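Local coordinates for lysosome-associated membrane glycoprotein 1 (Mus musculus, PDB 5GV0), which is a glycoprotein of the lysosomal membrane that assembles, probably with other copies of itself and probably through its luminal domains, at residues N13-L18 with D148-G153; Y7-N12 with G51-N56; S80-Q85 with A113-S118. One frame throughout, in Å; residues are numbered along the deposited sequence.

Contact 1: residues N13-L18 with D148-G153; sequences NGTCLL and DSDRFG. With NAG (2-acetamido-2-deoxy-beta-D-glucopyranose), chain F.
Thr15 and Asp150 meet through a single oxygen pair, Thr15 OG1 lying 3.0 Å from Asp150 OD1, and this pair marks where the start of strand 14-30 in the mixed sheet of the LAMP beta-prism fold faces the loop between strands 140-144 and 155-157. The bond is possible but not settled, because the hydroxyl is also hydrogen-bonded to Thr10 OG1 and weakly to Asn8 OD1 on the neighbouring strand. A water beside it takes the Thr15 N-H, at 3.0 Å from Thr15 N, and donates to the same Asp150 oxygen, so the carboxylate reaches both the backbone and the side chain of one residue. Thr15 holds OG1 beside its own backbone N, chi1 -61°, which places the hydroxyl on the same flank as that water.

Farther along, Leu18 carries the apolar half of the contact. Its CD1 branch reaches the loop backbone, 3.5 Å from Arg151 C, while its CB lies against the Phe152 ring, 3.6 Å from Phe152 CE1. Leu18 CB stands to one side of the ring plane, whereas Leu18 O sits near that plane at the edge, 3.4 Å from Phe152 CE1. Gln141 and Gln143 pack on Phe152 from strand 140-144, and Val147 touches both Thr15 and Leu18. Within the loop Arg151 N makes a weak bond to Asp148 O, and Gly153 bonds through its N to Gln143 OE1 and through its O to Ser118 OG.

Between the two touching residues the strand is irregular: Cys16 and Leu17 both face Val9 in a classic beta bulge. Thr15 is also the third residue of the glycosylation sequon Asn13-Gly14-Thr15. The sugar leaves on the far side from the loop, through a 1.4 Å covalent bond between Asn13 ND2 and C1 of the N-acetylglucosamine.

Contact 2: residues Y7-N12 with G51-N56; sequences YNVTGN and GSCGIN. With NAG (2-acetamido-2-deoxy-beta-D-glucopyranose), chain F; SO4 (sulfate ion), chain C.
Val9 lays its CG1 branch across the peptide between Gly51 and Ser52, 3.6 Å from Gly51 C and equally close to Ser52 N. With CG1 anti to the backbone N (chi1 178°), the other branch, CG2, falls over the bare backbone of Gly51, 4.0 Å from Gly51 CA. The contact brings the edge strand 5-11 of one sheet of the beta-prism against the end of strand 48-52, which belongs to the other.

Past Val9 the sulfur of Cys53 takes over. Cys53 SG lies 3.8 Å from Val9 CG1 and 3.5 Å from Gly11 N, wedged under a stretch of strand where Gly11 has no side chain to oppose it. The sulfur is not there by packing alone, since it is disulfide-bonded to Cys16 on the strand next to Val9. The first sugar of the Asn13 glycan also lies against this loop, its methyl carbon C8 3.9 Å from Cys53 CB and its O3 3.7 Å from Ile55 CG2.

Beyond the cysteine the chain turns its N-H groups to a sulfate, probably from the crystallisation liquor. Ile55 N donates to sulfate O1, Asn56 N to O4 at 2.8 Å and Asn56 ND2 to O2; Leu57 N is also bonded to the ion.

The two segments share no hydrogen bond of their own. They meet by van der Waals contact, and the Cys16-Cys53 disulfide, coming from the strand paired with 7-12, holds them in place, a chemistry suited to the luminal side of a membrane protein, where disulfides are stable, and one that locks two sheets together without continuous strand pairing.

Contact 3: residues S80-Q85 with A113-S118; sequences SLFFLQ and ATVGNS
Ala113 O accepts the N-H of Phe82, at 2.9 Å from Phe82 N, and a CA-H contact from Leu81, both on strand 81-92, and it also lies over one face of the Phe82 ring. The amide donor stands nearly in line with the carbonyl, at a C=O...N angle of 170°. The return bond, from Ala113 N to Phe82 O at 3.0 Å, makes Phe82 and Ala113 an antiparallel hydrogen-bonded pair in the six-stranded sheet of the beta-prism. Leu81 and Thr114, next in line, form the non-hydrogen-bonded pair.

The pairing ends with a third bond, as Val115 N donates to Ser80 O at 2.9 Å. It meets the oxygen from above the carbonyl plane, and Val115 CG2 slides in beside it, 3.4 Å from Ser80 C. The short strand then leaves the sheet through a type II turn from Thr114 to Asn117, closed by Asn117 N bonding to Thr114 O, with Gly116 at the turn position that needs a positive phi.

Phe82 is the side chain that fills this corner. Its CG sits between the backbone N and the carbonyl carbon (chi1 67°), which carries the ring over to the partner strand, where CZ touches Ala113 CB at 3.7 Å. Met75 from strand 67-76, Ala144 and Phe145 pack on it too, which brings parts of both sheets to the same ring. Glu156 OE2 bonds to Thr114 OG1 and Asn117 ND2, tying the first and last residues of the turn to strand 155-157. The ring's edge is given to the turn: Val115 CA lies in its plane, and so does Asn117 O, 3.3 Å from Phe82 CE2.

Overall arrangement
From the N terminus, strand 5-11 opens contact 2 and strand 14-30 follows at once with the first half of contact 1. Contact 2 closes after some forty residues, at 51-56, while contact 1 is still open, so the two cross. Strand 81-92 then begins contact 3, which closes at 113-118. It lies in series with contact 2 and is nested within the long loop that contact 1 finally completes at 148-153. Contact 2 joins the two sheets, contact 3 pairs strands within one of them, and contact 1 lays a late loop on the other. That loop also reaches contact 3, where Gly153 O meets Ser118 OG.

Contact 1: residues N13-L18 with D148-G153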
# COMPACT_ATOMS: atom_id res chain seq x y z
N ASN A 13 -8.29 10.08 -17.22
CA ASN A 13 -8.42 11.46 -16.77
C ASN A 13 -7.12 11.97 -16.17
O ASN A 13 -7.11 12.86 -15.31
CB ASN A 13 -9.54 11.60 -15.74
CG ASN A 13 -10.88 11.18 -16.30
OD1 ASN A 13 -11.10 11.19 -17.51
ND2 ASN A 13 -11.79 10.80 -15.41
N GLY A 14 -6.01 11.38 -16.62
CA GLY A 14 -4.71 11.79 -16.14
C GLY A 14 -4.29 11.05 -14.88
O GLY A 14 -4.76 9.95 -14.61
N THR A 15 -3.41 11.68 -14.11
CA THR A 15 -2.85 11.06 -12.92
C THR A 15 -3.90 10.88 -11.83
O THR A 15 -4.61 11.82 -11.48
CB THR A 15 -1.69 11.90 -12.38
OG1 THR A 15 -0.66 11.97 -13.37
CG2 THR A 15 -1.10 11.28 -11.13
N CYS A 16 -4.01 9.66 -11.30
CA CYS A 16 -4.97 9.39 -10.24
C CYS A 16 -4.29 8.88 -8.97
O CYS A 16 -4.95 8.67 -7.96
CB CYS A 16 -6.02 8.38 -10.70
SG CYS A 16 -5.41 6.69 -10.90
N LEU A 17 -2.98 8.66 -9.02
CA LEU A 17 -2.25 8.30 -7.81
C LEU A 17 -0.82 8.80 -7.92
O LEU A 17 -0.16 8.58 -8.93
CB LEU A 17 -2.24 6.78 -7.59
CG LEU A 17 -1.62 6.27 -6.28
CD1 LEU A 17 -2.54 6.48 -5.08
CD2 LEU A 17 -1.27 4.80 -6.43
N LEU A 18 -0.39 9.50 -6.88
CA LEU A 18 1.02 9.83 -6.69
C LEU A 18 1.43 9.27 -5.36
O LEU A 18 0.68 9.39 -4.38
CB LEU A 18 1.25 11.34 -6.71
CG LEU A 18 1.04 12.08 -8.02
CD1 LEU A 18 1.22 13.56 -7.77
CD2 LEU A 18 2.03 11.59 -9.06
N ASP A 148 -3.90 17.61 -9.08
CA ASP A 148 -3.85 18.85 -9.84
C ASP A 148 -2.43 19.16 -10.28
O ASP A 148 -1.49 19.06 -9.49
CB ASP A 148 -4.40 20.00 -9.00
CG ASP A 148 -5.83 19.78 -8.57
OD1 ASP A 148 -6.66 19.45 -9.44
OD2 ASP A 148 -6.11 19.93 -7.37
N SER A 149 -2.27 19.50 -11.56
CA SER A 149 -0.96 19.84 -12.12
C SER A 149 0.11 18.78 -11.84
O SER A 149 1.29 19.09 -11.64
CB SER A 149 -0.50 21.20 -11.60
OG SER A 149 -1.25 22.25 -12.20
N ASP A 150 -0.31 17.52 -11.83
CA ASP A 150 0.60 16.38 -11.74
C ASP A 150 1.58 16.43 -10.55
O ASP A 150 2.72 15.98 -10.65
CB ASP A 150 1.37 16.24 -13.06
CG ASP A 150 0.48 15.85 -14.21
OD1 ASP A 150 -0.27 14.85 -14.10
OD2 ASP A 150 0.51 16.56 -15.23
N ARG A 151 1.10 16.94 -9.42
CA ARG A 151 1.94 17.04 -8.23
C ARG A 151 1.11 16.92 -6.97
O ARG A 151 -0.11 17.05 -7.03
CB ARG A 151 2.71 18.36 -8.22
CG ARG A 151 1.83 19.59 -8.13
CD ARG A 151 2.69 20.83 -8.18
NE ARG A 151 1.91 22.07 -8.10
CZ ARG A 151 2.47 23.27 -8.13
NH1 ARG A 151 3.79 23.38 -8.21
NH2 ARG A 151 1.73 24.37 -8.06
N PHE A 152 1.77 16.64 -5.84
CA PHE A 152 1.08 16.53 -4.56
C PHE A 152 0.40 17.83 -4.18
O PHE A 152 0.99 18.90 -4.35
CB PHE A 152 2.05 16.17 -3.43
CG PHE A 152 2.51 14.73 -3.44
CD1 PHE A 152 1.59 13.69 -3.38
CD2 PHE A 152 3.86 14.43 -3.45
CE1 PHE A 152 2.02 12.37 -3.37
CE2 PHE A 152 4.30 13.11 -3.43
CZ PHE A 152 3.38 12.08 -3.40
N GLY A 153 -0.81 17.71 -3.65
CA GLY A 153 -1.47 18.84 -3.02
C GLY A 153 -0.90 19.10 -1.64
O GLY A 153 0.00 18.41 -1.17
C1 NAG F . -13.11 10.38 -15.80
C2 NAG F . -13.49 9.09 -15.05
C3 NAG F . -14.92 8.68 -15.38
C4 NAG F . -15.88 9.85 -15.19
C5 NAG F . -15.39 11.05 -15.99
C6 NAG F . -16.26 12.27 -15.83
C7 NAG F . -11.53 7.68 -14.59
C8 NAG F . -10.66 6.57 -15.09
N2 NAG F . -12.56 8.03 -15.37
O3 NAG F . -15.31 7.60 -14.54
O4 NAG F . -17.19 9.49 -15.63
O5 NAG F . -14.07 11.40 -15.54
O6 NAG F . -16.01 12.92 -14.59
O7 NAG F . -11.31 8.24 -13.52
O HOH W 1 -2.61 14.40 -14.96

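Contact 2: residues Y7-N12 with G51-N56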
# COMPACT_ATOMS: atom_id res chain seq x y z
N TYR A 7 5.86 6.36 -7.21
CA TYR A 7 4.84 5.74 -8.04
C TYR A 7 3.94 6.80 -8.65
O TYR A 7 3.57 7.78 -7.99
CB TYR A 7 3.99 4.77 -7.22
CG TYR A 7 4.78 3.73 -6.46
CD1 TYR A 7 5.13 2.52 -7.05
CD2 TYR A 7 5.16 3.95 -5.14
CE1 TYR A 7 5.85 1.56 -6.35
CE2 TYR A 7 5.87 3.00 -4.44
CZ TYR A 7 6.21 1.81 -5.05
OH TYR A 7 6.92 0.86 -4.34
N ASN A 8 3.57 6.59 -9.91
CA ASN A 8 2.65 7.47 -10.63
C ASN A 8 1.68 6.57 -11.40
O ASN A 8 2.12 5.76 -12.20
CB ASN A 8 3.42 8.41 -11.57
CG ASN A 8 2.52 9.21 -12.49
OD1 ASN A 8 1.49 9.74 -12.08
ND2 ASN A 8 2.92 9.30 -13.75
N VAL A 9 0.39 6.68 -11.11
CA VAL A 9 -0.61 5.94 -11.86
C VAL A 9 -1.43 6.92 -12.68
O VAL A 9 -2.01 7.86 -12.14
CB VAL A 9 -1.53 5.12 -10.93
CG1 VAL A 9 -2.61 4.39 -11.72
CG2 VAL A 9 -0.72 4.13 -10.10
N THR A 10 -1.43 6.73 -14.00
CA THR A 10 -2.17 7.59 -14.91
C THR A 10 -3.14 6.79 -15.76
O THR A 10 -2.80 5.69 -16.21
CB THR A 10 -1.22 8.40 -15.82
OG1 THR A 10 -0.33 9.18 -15.02
CG2 THR A 10 -2.01 9.33 -16.73
N GLY A 11 -4.33 7.34 -15.97
CA GLY A 11 -5.36 6.73 -16.79
C GLY A 11 -6.10 7.77 -17.61
O GLY A 11 -5.54 8.80 -17.97
N ASN A 12 -7.38 7.51 -17.88
CA ASN A 12 -8.14 8.30 -18.85
C ASN A 12 -8.25 9.78 -18.51
O ASN A 12 -8.31 10.62 -19.40
CB ASN A 12 -9.56 7.73 -19.00
CG ASN A 12 -9.56 6.30 -19.51
OD1 ASN A 12 -8.67 5.88 -20.24
ND2 ASN A 12 -10.59 5.55 -19.13
N GLY A 51 -0.92 0.25 -12.19
CA GLY A 51 -2.10 0.60 -11.43
C GLY A 51 -3.27 0.94 -12.31
O GLY A 51 -3.19 0.86 -13.54
N SER A 52 -4.39 1.30 -11.69
CA SER A 52 -5.58 1.65 -12.46
C SER A 52 -6.35 2.77 -11.78
O SER A 52 -6.26 2.97 -10.57
CB SER A 52 -6.47 0.42 -12.66
OG SER A 52 -6.96 -0.08 -11.42
N CYS A 53 -7.10 3.50 -12.58
CA CYS A 53 -7.84 4.66 -12.12
C CYS A 53 -9.35 4.46 -12.19
O CYS A 53 -9.84 3.66 -12.98
CB CYS A 53 -7.46 5.89 -12.95
SG CYS A 53 -5.71 6.34 -12.88
N GLY A 54 -10.08 5.22 -11.39
CA GLY A 54 -11.54 5.24 -11.42
C GLY A 54 -12.02 6.32 -10.47
O GLY A 54 -11.22 6.95 -9.80
N ILE A 55 -13.33 6.54 -10.42
CA ILE A 55 -13.86 7.52 -9.48
C ILE A 55 -14.26 6.89 -8.14
O ILE A 55 -14.55 7.62 -7.19
CB ILE A 55 -15.06 8.28 -10.06
CG1 ILE A 55 -16.16 7.31 -10.48
CG2 ILE A 55 -14.63 9.15 -11.23
CD1 ILE A 55 -17.38 8.00 -11.06
N ASN A 56 -14.26 5.57 -8.05
CA ASN A 56 -14.54 4.89 -6.78
C ASN A 56 -13.36 4.07 -6.29
O ASN A 56 -13.19 3.86 -5.08
CB ASN A 56 -15.76 3.97 -6.90
CG ASN A 56 -17.03 4.72 -7.24
OD1 ASN A 56 -17.48 5.57 -6.48
ND2 ASN A 56 -17.60 4.42 -8.40
C1 NAG F . -13.11 10.38 -15.80
C2 NAG F . -13.49 9.09 -15.05
C3 NAG F . -14.92 8.68 -15.38
C4 NAG F . -15.88 9.85 -15.19
C5 NAG F . -15.39 11.05 -15.99
C6 NAG F . -16.26 12.27 -15.83
C7 NAG F . -11.53 7.68 -14.59
C8 NAG F . -10.66 6.57 -15.09
N2 NAG F . -12.56 8.03 -15.37
O3 NAG F . -15.31 7.60 -14.54
O4 NAG F . -17.19 9.49 -15.63
O5 NAG F . -14.07 11.40 -15.54
O6 NAG F . -16.01 12.92 -14.59
O7 NAG F . -11.31 8.24 -13.52
S SO4 C . -14.81 3.10 -10.78
O1 SO4 C . -15.08 4.32 -11.54
O2 SO4 C . -16.04 2.67 -10.12
O3 SO4 C . -14.35 2.05 -11.67
O4 SO4 C . -13.79 3.40 -9.76

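Contact 3: residues S80-Q85 with A113-S118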
# COMPACT_ATOMS: atom_id res chain seq x y z
N SER A 80 -15.47 13.85 0.61
CA SER A 80 -14.25 14.23 -0.11
C SER A 80 -13.01 13.83 0.68
O SER A 80 -12.11 14.64 0.92
CB SER A 80 -14.21 15.73 -0.41
OG SER A 80 -15.22 16.11 -1.34
N LEU A 81 -12.98 12.58 1.12
CA LEU A 81 -11.81 11.98 1.75
C LEU A 81 -11.41 10.77 0.95
O LEU A 81 -12.28 10.03 0.48
CB LEU A 81 -12.09 11.57 3.19
CG LEU A 81 -12.41 12.64 4.22
CD1 LEU A 81 -12.89 12.00 5.51
CD2 LEU A 81 -11.18 13.50 4.49
N PHE A 82 -10.10 10.55 0.79
CA PHE A 82 -9.62 9.29 0.23
C PHE A 82 -8.83 8.54 1.28
O PHE A 82 -8.39 9.11 2.28
CB PHE A 82 -8.76 9.52 -1.03
CG PHE A 82 -7.44 10.21 -0.78
CD1 PHE A 82 -6.32 9.48 -0.41
CD2 PHE A 82 -7.33 11.58 -0.93
CE1 PHE A 82 -5.11 10.13 -0.17
CE2 PHE A 82 -6.12 12.22 -0.70
CZ PHE A 82 -5.02 11.50 -0.33
N PHE A 83 -8.63 7.24 1.04
CA PHE A 83 -7.97 6.39 2.01
C PHE A 83 -7.61 5.06 1.37
O PHE A 83 -8.20 4.65 0.37
CB PHE A 83 -8.87 6.15 3.24
CG PHE A 83 -10.29 5.78 2.90
CD1 PHE A 83 -10.65 4.46 2.72
CD2 PHE A 83 -11.25 6.76 2.77
CE1 PHE A 83 -11.95 4.12 2.40
CE2 PHE A 83 -12.56 6.43 2.45
CZ PHE A 83 -12.91 5.11 2.27
N LEU A 84 -6.61 4.40 1.96
CA LEU A 84 -6.32 3.01 1.65
C LEU A 84 -7.46 2.18 2.21
O LEU A 84 -7.71 2.20 3.42
CB LEU A 84 -4.99 2.59 2.26
CG LEU A 84 -4.60 1.13 2.04
CD1 LEU A 84 -4.19 0.89 0.59
CD2 LEU A 84 -3.49 0.72 2.99
N GLN A 85 -8.18 1.47 1.34
CA GLN A 85 -9.31 0.67 1.79
C GLN A 85 -9.06 -0.83 1.66
O GLN A 85 -9.78 -1.63 2.26
CB GLN A 85 -10.58 1.07 1.01
CG GLN A 85 -10.60 0.73 -0.45
CD GLN A 85 -11.90 1.14 -1.12
OE1 GLN A 85 -12.86 1.54 -0.45
NE2 GLN A 85 -11.93 1.06 -2.44
N ALA A 113 -6.82 11.17 3.84
CA ALA A 113 -6.65 12.61 3.69
C ALA A 113 -7.75 13.20 2.83
O ALA A 113 -8.45 12.50 2.10
CB ALA A 113 -5.28 12.93 3.09
N THR A 114 -7.89 14.52 2.94
CA THR A 114 -8.81 15.28 2.12
C THR A 114 -8.48 15.17 0.63
O THR A 114 -7.33 15.32 0.23
CB THR A 114 -8.76 16.75 2.52
OG1 THR A 114 -8.99 16.86 3.93
CG2 THR A 114 -9.79 17.56 1.75
N VAL A 115 -9.49 14.92 -0.18
CA VAL A 115 -9.32 14.88 -1.63
C VAL A 115 -8.74 16.21 -2.12
O VAL A 115 -9.27 17.29 -1.79
CB VAL A 115 -10.66 14.58 -2.33
CG1 VAL A 115 -10.54 14.78 -3.81
CG2 VAL A 115 -11.09 13.15 -2.01
N GLY A 116 -7.65 16.15 -2.87
CA GLY A 116 -6.95 17.34 -3.32
C GLY A 116 -5.76 17.73 -2.46
O GLY A 116 -4.94 18.57 -2.86
N ASN A 117 -5.67 17.12 -1.28
CA ASN A 117 -4.50 17.24 -0.43
C ASN A 117 -3.74 15.93 -0.48
O ASN A 117 -4.24 14.94 -1.00
CB ASN A 117 -4.89 17.56 1.02
CG ASN A 117 -5.29 19.01 1.21
OD1 ASN A 117 -5.11 19.84 0.33
ND2 ASN A 117 -5.83 19.32 2.38
N SER A 118 -2.53 15.92 0.07
CA SER A 118 -1.78 14.67 0.20
C SER A 118 -1.65 14.25 1.66
O SER A 118 -1.64 15.08 2.56
CB SER A 118 -0.40 14.79 -0.46
OG SER A 118 0.39 15.83 0.11